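Long-range contacts in N-acetyl-beta-D glucosaminidase (Rhizomucor miehei CAU432, PDB 4ZM6), which probably hydrolyses terminal N-acetyl-beta-D-glucosaminides through a glycoside hydrolase family 3 domain and transfers acetyl groups from acetyl-CoA to glucosamine through a GCN5-related region: residues Q612-M617 / T652-F657; L574-A579 / F597-I602; C646-S651 / Y853-F858. All blocks are in the same frame, centred on the assembly; numbering follows the deposited sequence. Where two conformers were deposited one is given.

All three contacts belong to the acetyltransferase part of the chain and share a mixed sheet in which strands 594-605, 608-618 and 646-649 lie side by side in that order. Interaction 2 closes before the other two open and lays helix 569-577 on strand 594-605. Interaction 1 joins strand 608-618 to the loop after strand 646-649 and borders the acetyl-CoA. The centres of interactions 1 and 2 are about 7 Å apart. Interaction 3, about 9 Å from interaction 1 and 15 Å from interaction 2 between centres, alternates with interaction 1 along the chain. It extends the sheet with the C-terminal strand, tying the chain's end to the edge of the cofactor-binding region.

Interaction 1. Residues Q612-M617 / T652-F657; sequences QLMLLM and TYPRFF. With ACO (acetyl coenzyme *a), chain C.
Gln612 OE1 receives two N-H groups, one from the backbone N of Thr652 at 3.1 Å and one from NE2 of Gln601 on the neighbouring strand. The Thr652 N-H arrives from above the carbonyl plane, 36° out of it, and not on a lone pair. The other end of the amide gives a bond in return: Gln612 NE2 donates to Thr652 OG1 at 3.1 Å, with the hydroxyl oxygen near the amide plane. Thr652 holds OG1 between its backbone N and carbonyl carbon (chi1 48°), which lets one amide span both its N and its hydroxyl. On the loop itself, Arg655 takes Thr652 O side-on, NE approaching to 2.8 Å and NH2 sharing the same oxygen, while its NH1 reaches Asp834 in a salt bridge.

Further along strand 608-618 comes a classic beta bulge, as in the corresponding strand of the GNAT fold: two residues, Met614 and Leu615, stand opposite the single Ala599 of strand 594-605. Just past it, Leu616 N donates to the thioester carbonyl O of acetyl-CoA at 3.0 Å, and the cofactor's N4P makes a weak bond to Leu616 O.

Leu615 divides its branches between two rings. With CG anti to the backbone N (chi1 -173°), Leu615 CD2 sits over one face of Phe656, toward the rim, and Leu615 CB lies 3.9 Å from Phe656 CD2. The other methyl, Leu615 CD1, comes within 4.1 Å of Phe657 CE2, and Phe657 CD2 in turn lies 4.0 Å from the cofactor sulfur S1P.

Interaction 2. Residues L574-A579 / F597-I602; sequences LGLQRA and FVATQI
Leu576 meets Phe597 and Ala599 where the second helix of the GNAT fold, 569-577, lies against the central sheet. Phe597, Ala599 and Gln601 all point their side chains at this helix and the turn after it, while Thr600 between them points away and packs on helix 627-642.

The close-packed part is largely apolar. Leu576 has CG anti to its carbonyl carbon (chi1 -62°), and from there both methyls come to the CZ end of the Phe597 ring, CD2 near its plane and CD1 further out on the same side. Leu576 CD2 is 3.7 Å from Phe597 CZ, and Leu576 CD1 stands 3.8 Å from the same atom. Leu576 CD2 also touches Ala599 CB, again at 3.7 Å. Tyr544 makes an edge-to-face pair with the Phe597 ring. Past the helix Ala579 belongs to the packed side too, its CB 3.9 Å from Gln601 CB.

The outer side is looser: Gln577 and Arg578 are partly exposed and do not touch the strand segment. Arg578 instead leans on His741 and Leu745 of helix 736-745, in the second acetyltransferase domain.

Gln601 is the polar member of the group. Besides its bond to Gln612, its NE2 donates to Tyr653 O, and Gln601 OE1 accepts the backbone N-H of Lys580 while lying 3.4 Å from Ala579 CA.

Interaction 3. Residues C646-S651 / Y853-F858; sequences CIKLGS and YRLGHF
Ile647 and Phe858 form a hydrogen-bonded antiparallel pair at the edge of the acetyltransferase sheet, where the last strand of the chain, 847-857, meets strand 646-649. The same last strand also runs beside 680-681 and 686-692, and 686-692 in turn pairs with 830-836. It therefore probably takes the place of the first domain's own final strand, consistent with an exchange of end strands between the two acetyltransferase domains.

Three backbone bonds join the segments. Ile647 N donates to Phe858 O at 2.8 Å in a nearly straight bond, 174° at the hydrogen. The return bond, Phe858 N to Ile647 O, is weak: its length is 2.9 Å but the angle at the hydrogen is only 129°. Ile647 O is also approached by a CA-H group, that of His857, with 3.3 Å between Ile647 O and His857 CA. Two residues further on, Leu649 N reaches Gly856 O at 2.9 Å, again nearly straight at 175°. Between these bonds Lys648 and His857 make the non-hydrogen-bonded pair, their CA atoms 4.4 Å apart. The backbone of Lys648 instead turns to strand 608-618, bonding to Gly611 and Leu613.

The chain's terminal carboxylate has both oxygens engaged. While O accepts from Ile647, OXT forms a salt bridge with Arg171 of the glycoside hydrolase family 3 part of the chain, so this terminus links the two enzyme halves.

Leu649 passes over Gly856, where the glycine leaves room for Leu649 CD1 to settle 4.1 Å from Gly856 CA; its neighbours there are Trp679 and Met681. Back at the other end of the pairing, Ile647 and Phe858 lie alongside each other with their ends turned in a common direction, and Ile647 CD1 rests 4.0 Å from Phe858 CD2.

Interaction 1. Residues Q612-M617 / T652-F657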
loop_
_atom_site.group_PDB
_atom_site.type_symbol
_atom_site.label_atom_id
_atom_site.label_comp_id
_atom_site.label_asym_id
_atom_site.label_seq_id
_atom_site.Cartn_x
_atom_site.Cartn_y
_atom_site.Cartn_z
ATOM N N GLN A 612 -19.612 3.767 -8.541
ATOM C CA GLN A 612 -20.869 4.256 -8.013
ATOM C C GLN A 612 -20.645 4.743 -6.598
ATOM O O GLN A 612 -20.153 3.993 -5.755
ATOM C CB GLN A 612 -21.922 3.156 -8.041
ATOM C CG GLN A 612 -22.161 2.567 -9.422
ATOM C CD GLN A 612 -23.451 1.759 -9.507
ATOM O OE1 GLN A 612 -23.931 1.217 -8.507
ATOM N NE2 GLN A 612 -24.023 1.682 -10.704
ATOM N N LEU A 613 -20.978 6.012 -6.355
ATOM C CA LEU A 613 -20.903 6.598 -5.025
ATOM C C LEU A 613 -22.253 6.346 -4.375
ATOM O O LEU A 613 -23.203 7.102 -4.569
ATOM C CB LEU A 613 -20.569 8.091 -5.101
ATOM C CG LEU A 613 -19.971 8.743 -3.846
ATOM C CD1 LEU A 613 -19.494 10.155 -4.139
ATOM C CD2 LEU A 613 -20.971 8.787 -2.714
ATOM N N MET A 614 -22.326 5.262 -3.610
ATOM C CA MET A 614 -23.597 4.760 -3.096
ATOM C C MET A 614 -24.175 5.700 -2.051
ATOM O O MET A 614 -25.382 5.929 -2.003
ATOM C CB MET A 614 -23.417 3.365 -2.478
ATOM C CG MET A 614 -22.934 2.290 -3.445
ATOM S SD MET A 614 -22.461 0.767 -2.594
ATOM C CE MET A 614 -24.065 0.180 -2.063
ATOM N N LEU A 615 -23.310 6.230 -1.201
ATOM C CA LEU A 615 -23.756 7.083 -0.114
ATOM C C LEU A 615 -22.595 7.928 0.391
ATOM O O LEU A 615 -21.445 7.478 0.389
ATOM C CB LEU A 615 -24.324 6.231 1.022
ATOM C CG LEU A 615 -24.992 6.968 2.180
ATOM C CD1 LEU A 615 -26.344 7.516 1.763
ATOM C CD2 LEU A 615 -25.148 6.040 3.373
ATOM N N LEU A 616 -22.912 9.158 0.789
ATOM C CA LEU A 616 -21.972 10.046 1.455
ATOM C C LEU A 616 -22.775 10.772 2.511
ATOM O O LEU A 616 -23.799 11.366 2.196
ATOM C CB LEU A 616 -21.395 11.055 0.464
ATOM C CG LEU A 616 -19.993 11.644 0.687
ATOM C CD1 LEU A 616 -19.934 13.067 0.136
ATOM C CD2 LEU A 616 -19.554 11.631 2.144
ATOM N N MET A 617 -22.335 10.710 3.762
ATOM C CA MET A 617 -23.072 11.336 4.862
ATOM C C MET A 617 -22.133 11.674 6.010
ATOM O O MET A 617 -21.202 10.917 6.289
ATOM C CB MET A 617 -24.181 10.399 5.356
ATOM C CG MET A 617 -23.687 9.263 6.249
ATOM S SD MET A 617 -24.839 7.906 6.563
ATOM C CE MET A 617 -26.303 8.805 7.037
ATOM N N THR A 652 -26.994 1.516 -8.710
ATOM C CA THR A 652 -28.018 0.703 -9.352
ATOM C C THR A 652 -28.439 -0.431 -8.403
ATOM O O THR A 652 -29.513 -0.359 -7.796
ATOM C CB THR A 652 -27.514 0.146 -10.695
ATOM O OG1 THR A 652 -26.221 -0.429 -10.510
ATOM C CG2 THR A 652 -27.403 1.250 -11.728
ATOM N N TYR A 653 -27.582 -1.442 -8.250
ATOM C CA TYR A 653 -27.867 -2.588 -7.382
ATOM C C TYR A 653 -26.592 -3.119 -6.716
ATOM O O TYR A 653 -25.637 -3.460 -7.414
ATOM C CB TYR A 653 -28.512 -3.721 -8.196
ATOM C CG TYR A 653 -29.352 -4.671 -7.356
ATOM C CD1 TYR A 653 -28.754 -5.654 -6.571
ATOM C CD2 TYR A 653 -30.741 -4.567 -7.335
ATOM C CE1 TYR A 653 -29.516 -6.510 -5.795
ATOM C CE2 TYR A 653 -31.510 -5.416 -6.562
ATOM C CZ TYR A 653 -30.898 -6.389 -5.797
ATOM O OH TYR A 653 -31.663 -7.238 -5.028
ATOM N N PRO A 654 -26.563 -3.198 -5.370
ATOM C CA PRO A 654 -27.541 -2.728 -4.381
ATOM C C PRO A 654 -27.547 -1.207 -4.269
ATOM O O PRO A 654 -26.751 -0.539 -4.931
ATOM C CB PRO A 654 -27.055 -3.356 -3.067
ATOM C CG PRO A 654 -25.606 -3.615 -3.271
ATOM C CD PRO A 654 -25.443 -3.918 -4.734
ATOM N N ARG A 655 -28.417 -0.664 -3.420
ATOM C CA ARG A 655 -28.707 0.762 -3.469
ATOM C C ARG A 655 -29.469 1.289 -2.270
ATOM O O ARG A 655 -30.436 0.680 -1.833
ATOM C CB ARG A 655 -29.526 1.043 -4.730
ATOM C CG ARG A 655 -30.231 2.390 -4.758
ATOM C CD ARG A 655 -31.498 2.361 -5.591
ATOM N NE ARG A 655 -31.353 1.560 -6.802
ATOM C CZ ARG A 655 -32.349 1.305 -7.643
ATOM N NH1 ARG A 655 -33.564 1.810 -7.431
ATOM N NH2 ARG A 655 -32.124 0.551 -8.711
ATOM N N PHE A 656 -29.032 2.444 -1.766
ATOM C CA PHE A 656 -29.858 3.275 -0.888
ATOM C C PHE A 656 -30.694 4.231 -1.735
ATOM O O PHE A 656 -31.903 4.329 -1.559
ATOM C CB PHE A 656 -28.994 4.099 0.054
ATOM C CG PHE A 656 -28.115 3.284 0.956
ATOM C CD1 PHE A 656 -28.647 2.629 2.054
ATOM C CD2 PHE A 656 -26.750 3.205 0.728
ATOM C CE1 PHE A 656 -27.834 1.895 2.900
ATOM C CE2 PHE A 656 -25.932 2.475 1.569
ATOM C CZ PHE A 656 -26.473 1.817 2.657
ATOM N N PHE A 657 -30.026 4.941 -2.646
ATOM C CA PHE A 657 -30.667 5.897 -3.553
ATOM C C PHE A 657 -30.097 5.749 -4.972
ATOM O O PHE A 657 -28.917 5.431 -5.134
ATOM C CB PHE A 657 -30.428 7.331 -3.074
ATOM C CG PHE A 657 -30.799 7.577 -1.630
ATOM C CD1 PHE A 657 -32.092 7.346 -1.176
ATOM C CD2 PHE A 657 -29.862 8.077 -0.731
ATOM C CE1 PHE A 657 -32.432 7.584 0.150
ATOM C CE2 PHE A 657 -30.198 8.318 0.594
ATOM C CZ PHE A 657 -31.485 8.075 1.035
HETATM N N1A ACO C . -14.728 26.904 7.273
HETATM C C2A ACO C . -15.715 27.529 6.589
HETATM N N3A ACO C . -16.496 26.902 5.681
HETATM C C4A ACO C . -16.339 25.580 5.407
HETATM C C5A ACO C . -15.274 24.841 6.112
HETATM C C6A ACO C . -14.452 25.587 7.092
HETATM N N6A ACO C . -13.464 24.962 7.776
HETATM N N7A ACO C . -15.314 23.583 5.661
HETATM C C8A ACO C . -16.311 23.508 4.742
HETATM N N9A ACO C . -16.920 24.701 4.582
HETATM C C1B ACO C . -18.057 24.968 3.658
HETATM C C2B ACO C . -17.591 25.504 2.306
HETATM O O2B ACO C . -18.385 26.635 1.924
HETATM C C3B ACO C . -17.723 24.346 1.328
HETATM O O3B ACO C . -18.135 24.729 0.002
HETATM P P3B ACO C . -19.613 25.200 -0.479
HETATM O O7A ACO C . -20.352 23.916 -0.792
HETATM O O8A ACO C . -20.175 26.028 0.654
HETATM O O9A ACO C . -19.307 26.011 -1.707
HETATM C C4B ACO C . -18.683 23.377 2.016
HETATM O O4B ACO C . -18.762 23.746 3.402
HETATM C C5B ACO C . -18.220 21.934 1.863
HETATM O O5B ACO C . -18.717 21.198 2.971
HETATM P P1A ACO C . -17.877 20.025 3.665
HETATM O O1A ACO C . -17.674 20.416 5.111
HETATM O O2A ACO C . -16.694 19.610 2.832
HETATM O O3A ACO C . -19.020 18.910 3.515
HETATM P P2A ACO C . -19.840 18.390 4.785
HETATM O O4A ACO C . -18.848 17.828 5.776
HETATM O O5A ACO C . -20.796 19.457 5.236
HETATM O O6A ACO C . -20.676 17.204 4.101
HETATM C CBP ACO C . -22.695 16.522 2.948
HETATM C CCP ACO C . -21.508 17.470 2.974
HETATM C CDP ACO C . -22.206 15.088 2.807
HETATM C CEP ACO C . -23.558 16.865 1.744
HETATM C CAP ACO C . -23.457 16.724 4.260
HETATM O OAP ACO C . -24.208 17.932 4.192
HETATM C C9P ACO C . -24.367 15.581 4.610
HETATM O O9P ACO C . -23.957 14.709 5.365
HETATM N N8P ACO C . -25.599 15.567 4.105
HETATM C C7P ACO C . -26.527 14.511 4.460
HETATM C C6P ACO C . -27.746 14.462 3.556
HETATM C C5P ACO C . -27.485 14.007 2.131
HETATM O O5P ACO C . -28.277 14.416 1.300
HETATM N N4P ACO C . -26.478 13.178 1.811
HETATM C C3P ACO C . -26.279 12.684 0.445
HETATM C C2P ACO C . -26.995 11.355 0.177
HETATM S S1P ACO C . -27.225 11.022 -1.553
HETATM C C ACO C . -25.863 10.192 -2.010
HETATM O O ACO C . -24.947 10.023 -1.224
HETATM C CH3 ACO C . -25.806 9.676 -3.412
#

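Interaction 2. Residues L574-A579 / F597-I602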
loop_
_atom_site.group_PDB
_atom_site.type_symbol
_atom_site.label_atom_id
_atom_site.label_comp_id
_atom_site.label_asym_id
_atom_site.label_seq_id
_atom_site.Cartn_x
_atom_site.Cartn_y
_atom_site.Cartn_z
ATOM N N LEU A 574 -27.091 -5.032 4.647
ATOM C CA LEU A 574 -27.350 -5.662 3.361
ATOM C C LEU A 574 -26.825 -4.791 2.212
ATOM O O LEU A 574 -26.032 -5.260 1.384
ATOM C CB LEU A 574 -28.852 -5.918 3.195
ATOM C CG LEU A 574 -29.309 -6.556 1.882
ATOM C CD1 LEU A 574 -28.782 -7.978 1.743
ATOM C CD2 LEU A 574 -30.826 -6.533 1.799
ATOM N N GLY A 575 -27.277 -3.532 2.175
ATOM C CA GLY A 575 -26.816 -2.561 1.187
ATOM C C GLY A 575 -25.306 -2.610 1.090
ATOM O O GLY A 575 -24.754 -2.764 -0.001
ATOM N N LEU A 576 -24.636 -2.537 2.240
ATOM C CA LEU A 576 -23.175 -2.394 2.280
ATOM C C LEU A 576 -22.401 -3.678 1.987
ATOM O O LEU A 576 -21.449 -3.659 1.200
ATOM C CB LEU A 576 -22.729 -1.814 3.621
ATOM C CG LEU A 576 -23.265 -0.410 3.924
ATOM C CD1 LEU A 576 -22.820 0.047 5.305
ATOM C CD2 LEU A 576 -22.838 0.593 2.858
ATOM N N GLN A 577 -22.802 -4.790 2.594
ATOM C CA GLN A 577 -22.056 -6.039 2.421
ATOM C C GLN A 577 -22.172 -6.629 1.007
ATOM O O GLN A 577 -21.249 -7.290 0.550
ATOM C CB GLN A 577 -22.463 -7.070 3.479
ATOM C CG GLN A 577 -22.230 -6.634 4.925
ATOM C CD GLN A 577 -20.913 -5.903 5.139
ATOM O OE1 GLN A 577 -20.888 -4.762 5.627
ATOM N NE2 GLN A 577 -19.814 -6.548 4.769
ATOM N N ARG A 578 -23.279 -6.366 0.314
ATOM C CA ARG A 578 -23.509 -6.907 -1.032
ATOM C C ARG A 578 -22.886 -6.074 -2.164
ATOM O O ARG A 578 -22.889 -6.499 -3.325
ATOM C CB ARG A 578 -25.013 -7.055 -1.297
ATOM C CG ARG A 578 -25.727 -8.064 -0.412
ATOM C CD ARG A 578 -25.343 -9.512 -0.709
ATOM N NE ARG A 578 -25.691 -9.959 -2.065
ATOM C CZ ARG A 578 -25.693 -11.233 -2.471
ATOM N NH1 ARG A 578 -25.382 -12.223 -1.638
ATOM N NH2 ARG A 578 -26.017 -11.534 -3.720
ATOM N N ALA A 579 -22.372 -4.891 -1.838
ATOM C CA ALA A 579 -21.754 -4.020 -2.840
ATOM C C ALA A 579 -20.584 -4.726 -3.503
ATOM O O ALA A 579 -19.755 -5.320 -2.818
ATOM C CB ALA A 579 -21.287 -2.722 -2.199
ATOM N N PHE A 597 -19.296 8.974 6.876
ATOM C CA PHE A 597 -19.217 7.691 6.203
ATOM C C PHE A 597 -19.419 7.870 4.704
ATOM O O PHE A 597 -20.197 8.719 4.274
ATOM C CB PHE A 597 -20.286 6.752 6.780
ATOM C CG PHE A 597 -20.465 5.481 6.003
ATOM C CD1 PHE A 597 -19.628 4.405 6.218
ATOM C CD2 PHE A 597 -21.469 5.370 5.054
ATOM C CE1 PHE A 597 -19.784 3.232 5.501
ATOM C CE2 PHE A 597 -21.631 4.203 4.330
ATOM C CZ PHE A 597 -20.786 3.132 4.555
ATOM N N VAL A 598 -18.718 7.059 3.918
ATOM C CA VAL A 598 -18.942 6.993 2.478
ATOM C C VAL A 598 -19.000 5.529 2.016
ATOM O O VAL A 598 -18.204 4.698 2.462
ATOM C CB VAL A 598 -17.860 7.778 1.703
ATOM C CG1 VAL A 598 -16.493 7.126 1.842
ATOM C CG2 VAL A 598 -18.234 7.924 0.235
ATOM N N ALA A 599 -19.954 5.230 1.132
ATOM C CA ALA A 599 -20.102 3.903 0.534
ATOM C C ALA A 599 -19.848 3.990 -0.959
ATOM O O ALA A 599 -20.075 5.030 -1.572
ATOM C CB ALA A 599 -21.490 3.359 0.794
ATOM N N THR A 600 -19.448 2.867 -1.545
ATOM C CA THR A 600 -18.771 2.859 -2.838
ATOM C C THR A 600 -18.714 1.448 -3.434
ATOM O O THR A 600 -18.407 0.486 -2.737
ATOM C CB THR A 600 -17.340 3.429 -2.679
ATOM O OG1 THR A 600 -17.347 4.820 -2.994
ATOM C CG2 THR A 600 -16.323 2.734 -3.581
ATOM N N GLN A 601 -19.004 1.342 -4.727
ATOM C CA GLN A 601 -18.882 0.078 -5.450
ATOM C C GLN A 601 -18.463 0.331 -6.894
ATOM O O GLN A 601 -18.604 1.446 -7.400
ATOM C CB GLN A 601 -20.189 -0.736 -5.369
ATOM C CG GLN A 601 -21.336 -0.329 -6.289
ATOM C CD GLN A 601 -22.396 -1.425 -6.419
ATOM O OE1 GLN A 601 -22.297 -2.489 -5.803
ATOM N NE2 GLN A 601 -23.415 -1.167 -7.230
ATOM N N ILE A 602 -17.924 -0.699 -7.540
ATOM C CA ILE A 602 -17.520 -0.614 -8.943
ATOM C C ILE A 602 -18.192 -1.737 -9.723
ATOM O O ILE A 602 -18.112 -2.906 -9.340
ATOM C CB ILE A 602 -15.986 -0.694 -9.108
ATOM C CG1 ILE A 602 -15.333 0.585 -8.587
ATOM C CG2 ILE A 602 -15.602 -0.898 -10.571
ATOM C CD1 ILE A 602 -13.827 0.496 -8.448
#

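Interaction 3. Residues C646-S651 / Y853-F858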
loop_
_atom_site.group_PDB
_atom_site.type_symbol
_atom_site.label_atom_id
_atom_site.label_comp_id
_atom_site.label_asym_id
_atom_site.label_seq_id
_atom_site.Cartn_x
_atom_site.Cartn_y
_atom_site.Cartn_z
ATOM N N CYS A 646 -16.148 6.481 -15.532
ATOM C CA CYS A 646 -17.547 6.904 -15.537
ATOM C C CYS A 646 -18.060 6.685 -14.131
ATOM O O CYS A 646 -18.104 5.556 -13.662
ATOM C CB CYS A 646 -18.370 6.103 -16.544
ATOM S SG CYS A 646 -17.782 6.214 -18.251
ATOM N N ILE A 647 -18.427 7.766 -13.452
ATOM C CA ILE A 647 -18.813 7.697 -12.052
ATOM C C ILE A 647 -20.246 8.191 -11.901
ATOM O O ILE A 647 -20.671 9.079 -12.631
ATOM C CB ILE A 647 -17.860 8.524 -11.152
ATOM C CG1 ILE A 647 -16.429 8.512 -11.700
ATOM C CG2 ILE A 647 -17.832 7.960 -9.740
ATOM C CD1 ILE A 647 -15.466 9.390 -10.918
ATOM N N LYS A 648 -20.977 7.609 -10.947
ATOM C CA LYS A 648 -22.411 7.865 -10.759
ATOM C C LYS A 648 -22.717 8.287 -9.328
ATOM O O LYS A 648 -22.118 7.773 -8.395
ATOM C CB LYS A 648 -23.191 6.584 -11.081
ATOM C CG LYS A 648 -24.704 6.677 -10.927
ATOM C CD LYS A 648 -25.360 5.302 -10.953
ATOM C CE LYS A 648 -26.754 5.350 -11.563
ATOM N NZ LYS A 648 -27.656 6.287 -10.843
ATOM N N LEU A 649 -23.657 9.211 -9.155
ATOM C CA LEU A 649 -24.188 9.524 -7.827
ATOM C C LEU A 649 -25.317 8.550 -7.519
ATOM O O LEU A 649 -26.280 8.439 -8.288
ATOM C CB LEU A 649 -24.720 10.957 -7.741
ATOM C CG LEU A 649 -23.739 12.111 -7.533
ATOM C CD1 LEU A 649 -24.514 13.406 -7.338
ATOM C CD2 LEU A 649 -22.811 11.870 -6.353
ATOM N N GLY A 650 -25.206 7.872 -6.380
ATOM C CA GLY A 650 -26.118 6.794 -6.031
ATOM C C GLY A 650 -25.646 5.516 -6.685
ATOM O O GLY A 650 -24.543 5.464 -7.229
ATOM N N SER A 651 -26.472 4.480 -6.637
ATOM C CA SER A 651 -26.107 3.202 -7.236
ATOM C C SER A 651 -27.292 2.548 -7.928
ATOM O O SER A 651 -28.436 2.973 -7.776
ATOM C CB SER A 651 -25.512 2.264 -6.178
ATOM O OG SER A 651 -26.159 2.407 -4.923
ATOM N N TYR A 853 -35.837 11.858 -7.080
ATOM C CA TYR A 853 -34.381 12.009 -7.033
ATOM C C TYR A 853 -33.868 12.707 -8.284
ATOM O O TYR A 853 -34.471 12.610 -9.346
ATOM C CB TYR A 853 -33.691 10.642 -6.924
ATOM C CG TYR A 853 -34.343 9.682 -5.955
ATOM C CD1 TYR A 853 -35.362 8.841 -6.372
ATOM C CD2 TYR A 853 -33.935 9.607 -4.626
ATOM C CE1 TYR A 853 -35.960 7.958 -5.499
ATOM C CE2 TYR A 853 -34.531 8.721 -3.742
ATOM C CZ TYR A 853 -35.548 7.901 -4.189
ATOM O OH TYR A 853 -36.162 7.015 -3.333
ATOM N N ARG A 854 -32.743 13.399 -8.157
ATOM C CA ARG A 854 -32.050 13.957 -9.313
ATOM C C ARG A 854 -30.756 13.191 -9.520
ATOM O O ARG A 854 -29.897 13.169 -8.637
ATOM C CB ARG A 854 -31.744 15.434 -9.103
ATOM C CG ARG A 854 -31.026 16.093 -10.276
ATOM C CD ARG A 854 -30.660 17.535 -9.963
ATOM N NE ARG A 854 -31.825 18.292 -9.506
ATOM C CZ ARG A 854 -32.778 18.764 -10.307
ATOM N NH1 ARG A 854 -32.730 18.559 -11.625
ATOM N NH2 ARG A 854 -33.801 19.431 -9.779
ATOM N N LEU A 855 -30.618 12.566 -10.684
ATOM C CA LEU A 855 -29.422 11.800 -10.985
ATOM C C LEU A 855 -28.234 12.729 -11.175
ATOM O O LEU A 855 -28.399 13.915 -11.464
ATOM C CB LEU A 855 -29.618 10.953 -12.242
ATOM C CG LEU A 855 -30.791 9.968 -12.239
ATOM C CD1 LEU A 855 -30.660 9.003 -13.412
ATOM C CD2 LEU A 855 -30.886 9.208 -10.919
ATOM N N GLY A 856 -27.041 12.175 -10.989
ATOM C CA GLY A 856 -25.788 12.886 -11.221
ATOM C C GLY A 856 -24.779 11.897 -11.753
ATOM O O GLY A 856 -24.814 10.721 -11.392
ATOM N N HIS A 857 -23.881 12.364 -12.613
ATOM C CA HIS A 857 -22.847 11.511 -13.188
ATOM C C HIS A 857 -21.593 12.335 -13.438
ATOM O O HIS A 857 -21.589 13.548 -13.222
ATOM C CB HIS A 857 -23.337 10.878 -14.493
ATOM C CG HIS A 857 -23.392 11.836 -15.641
ATOM N ND1 HIS A 857 -24.483 12.643 -15.883
ATOM C CD2 HIS A 857 -22.489 12.122 -16.609
ATOM C CE1 HIS A 857 -24.251 13.383 -16.953
ATOM N NE2 HIS A 857 -23.048 13.086 -17.412
ATOM N N PHE A 858 -20.530 11.669 -13.881
ATOM C CA PHE A 858 -19.248 12.335 -14.140
ATOM C C PHE A 858 -18.346 11.458 -15.003
ATOM O O PHE A 858 -18.306 10.236 -14.863
ATOM C CB PHE A 858 -18.532 12.685 -12.824
ATOM C CG PHE A 858 -17.249 13.457 -13.017
ATOM C CD1 PHE A 858 -17.270 14.833 -13.219
ATOM C CD2 PHE A 858 -16.018 12.810 -13.002
ATOM C CE1 PHE A 858 -16.096 15.546 -13.404
ATOM C CE2 PHE A 858 -14.835 13.518 -13.185
ATOM C CZ PHE A 858 -14.876 14.887 -13.387
ATOM O OXT PHE A 858 -17.620 11.955 -15.863
#